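Local structure of putative isohexenylglutaconyl-CoA hydratase (Pseudomonas aeruginosa, 4ZU2) at residues A[29-32]-A[33-37]. The protein probably hydrates isohexenylglutaconyl-CoA in the breakdown of acyclic terpenes such as citronellate, as a member of the crotonase family. Residues are numbered along the deposited sequence; the frame is centred on the assembly and turned at random.
Sequences NAMS and LAMVG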
ATOM      1  N   ASN A  29      -1.296  26.252 -16.369  1.00 26.89           N
ATOM      2  CA  ASN A  29      -0.236  25.342 -16.775  1.00 30.53           C
ATOM      3  C   ASN A  29      -0.735  23.993 -17.275  1.00 29.86           C
ATOM      4  O   ASN A  29      -0.200  22.944 -16.912  1.00 23.22           O
ATOM      5  CB  ASN A  29       0.733  25.142 -15.622  1.00 35.30           C
ATOM      6  CG  ASN A  29       1.466  26.404 -15.270  1.00 34.03           C
ATOM      7  OD1 ASN A  29       1.935  27.121 -16.163  1.00 33.47           O
ATOM      8  ND2 ASN A  29       1.593  26.678 -13.975  1.00 25.48           N
ATOM      9  N   ALA A  30      -1.777  24.036 -18.093  1.00 31.15           N
ATOM     10  CA  ALA A  30      -2.388  22.827 -18.629  1.00 26.72           C
ATOM     11  C   ALA A  30      -1.333  22.111 -19.465  1.00 26.26           C
ATOM     12  O   ALA A  30      -0.479  22.731 -20.078  1.00 25.93           O
ATOM     13  CB  ALA A  30      -3.620  23.193 -19.466  1.00 22.15           C
ATOM     14  N   MET A  31      -1.335  20.800 -19.436  1.00 27.25           N
ATOM     15  CA  MET A  31      -0.405  20.057 -20.275  1.00 29.95           C
ATOM     16  C   MET A  31      -0.851  20.166 -21.687  1.00 27.68           C
ATOM     17  O   MET A  31      -1.881  19.646 -22.048  1.00 27.84           O
ATOM     18  CB  MET A  31      -0.425  18.596 -19.943  1.00 31.81           C
ATOM     19  CG  MET A  31       0.017  18.354 -18.581  1.00 37.43           C
ATOM     20  SD  MET A  31       1.367  17.183 -18.496  1.00 48.58           S
ATOM     21  CE  MET A  31       2.472  17.921 -19.659  1.00 17.31           C
ATOM     22  N   SER A  32      -0.067  20.862 -22.486  1.00 22.12           N
ATOM     23  CA  SER A  32      -0.292  20.850 -23.864  1.00 18.31           C
ATOM     24  C   SER A  32       0.480  19.664 -24.434  1.00 23.40           C
ATOM     25  O   SER A  32       1.346  19.100 -23.796  1.00 23.14           O
ATOM     26  CB  SER A  32       0.182  22.165 -24.458  1.00 27.74           C
ATOM     27  OG  SER A  32       1.554  22.438 -24.181  1.00 31.22           O
ATOM     28  N   LEU A  33       0.167  19.348 -25.675  1.00 26.21           N
ATOM     29  CA  LEU A  33       0.888  18.370 -26.485  1.00 34.36           C
ATOM     30  C   LEU A  33       2.362  18.805 -26.610  1.00 28.69           C
ATOM     31  O   LEU A  33       3.279  18.013 -26.425  1.00 23.05           O
ATOM     32  CB  LEU A  33       0.206  18.342 -27.865  1.00 36.61           C
ATOM     33  CG  LEU A  33      -0.168  17.091 -28.638  1.00 39.42           C
ATOM     34  CD1 LEU A  33      -1.228  17.536 -29.644  1.00 39.86           C
ATOM     35  CD2 LEU A  33       1.047  16.464 -29.377  1.00 46.00           C
ATOM     36  N   ALA A  34       2.571  20.090 -26.903  1.00 20.57           N
ATOM     37  CA  ALA A  34       3.924  20.687 -26.841  1.00 17.28           C
ATOM     38  C   ALA A  34       4.660  20.510 -25.475  1.00 18.43           C
ATOM     39  O   ALA A  34       5.826  20.102 -25.435  1.00 17.17           O
ATOM     40  CB  ALA A  34       3.852  22.144 -27.223  1.00 21.49           C
ATOM     41  N   MET A  35       3.973  20.772 -24.364  1.00 18.24           N
ATOM     42  CA  MET A  35       4.601  20.649 -23.050  1.00 17.05           C
ATOM     43  C   MET A  35       5.017  19.194 -22.729  1.00 17.33           C
ATOM     44  O   MET A  35       6.109  18.962 -22.282  1.00 20.63           O
ATOM     45  CB  MET A  35       3.675  21.195 -21.967  1.00 16.16           C
ATOM     46  CG  MET A  35       4.249  21.076 -20.572  1.00 18.67           C
ATOM     47  SD  MET A  35       3.140  21.858 -19.423  1.00 25.28           S
ATOM     48  CE  MET A  35       2.905  20.853 -18.022  1.00 68.49           C
ATOM     49  N   VAL A  36       4.149  18.224 -22.982  1.00 23.16           N
ATOM     50  CA  VAL A  36       4.515  16.800 -22.843  1.00 26.00           C
ATOM     51  C   VAL A  36       5.744  16.471 -23.699  1.00 27.26           C
ATOM     52  O   VAL A  36       6.656  15.776 -23.263  1.00 24.92           O
ATOM     53  CB  VAL A  36       3.337  15.860 -23.279  1.00 26.91           C
ATOM     54  CG1 VAL A  36       3.753  14.365 -23.220  1.00 17.39           C
ATOM     55  CG2 VAL A  36       2.104  16.084 -22.415  1.00 25.71           C
ATOM     56  N   GLY A  37       5.759  16.948 -24.937  1.00 29.70           N
ATOM     57  CA  GLY A  37       6.920  16.734 -25.783  1.00 27.53           C
ATOM     58  C   GLY A  37       8.181  17.311 -25.144  1.00 26.49           C
ATOM     59  O   GLY A  37       9.209  16.671 -25.103  1.00 26.44           O
TER
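Ser-32 caps the helix 33-47 with its side chain and opens it with its carbonyl. A chi1 of 57° leaves OG flanked by both backbone bonds of its own residue and sets it over the first-turn amides, where it accepts from Met-35 (Met-35 N to Ser-32 OG 2.9 Å) in a somewhat bent bond, 151° at the hydrogen. The same oxygen lies against Met-35 CB, 3.3 Å from Ser-32 OG. The next amide, Val-36 N, gives a nearly straight bond to Ser-32 O (3.0 Å), the first i to i+4 bond of the helix.

Met-35 runs back from the helix along the incoming loop. Its CB lies by the Ser-32 hydroxyl; Met-35 CG, anti to the backbone N (chi1 179°), passes Met-31 CE at 3.7 Å; Met-35 SD comes within 3.8 Å of Ala-30 O; and the terminal methyl, after the bend at chi3, reaches that of Met-31 (Met-35 CE to Met-31 CE 3.4 Å). The two methionines cross at about a right angle. Met-31, bent at chi2 and chi3, brings the same methyl onto Val-36, with Met-31 CE 3.3 Å from Val-36 CG2, so its tip is packed tightly between two residues of the first turn. The pair joins strand 17-22, through Met-35 on Leu-22, to helix 81-99, through Met-31 on Phe-91 and Leu-94.

Further back, Asn-29 hydrogen-bonds to Arg-24 N through OD1 and to Ala-60 O and His-63 O through ND2. Asp-72 OD2 also accepts from Leu-33 N. The Ser-32 to Met-35 bond is a serine N-cap, and the methionine packing lies beside it where the loop after strand 17-22 enters helix 33-47, the first long helix of the crotonase fold.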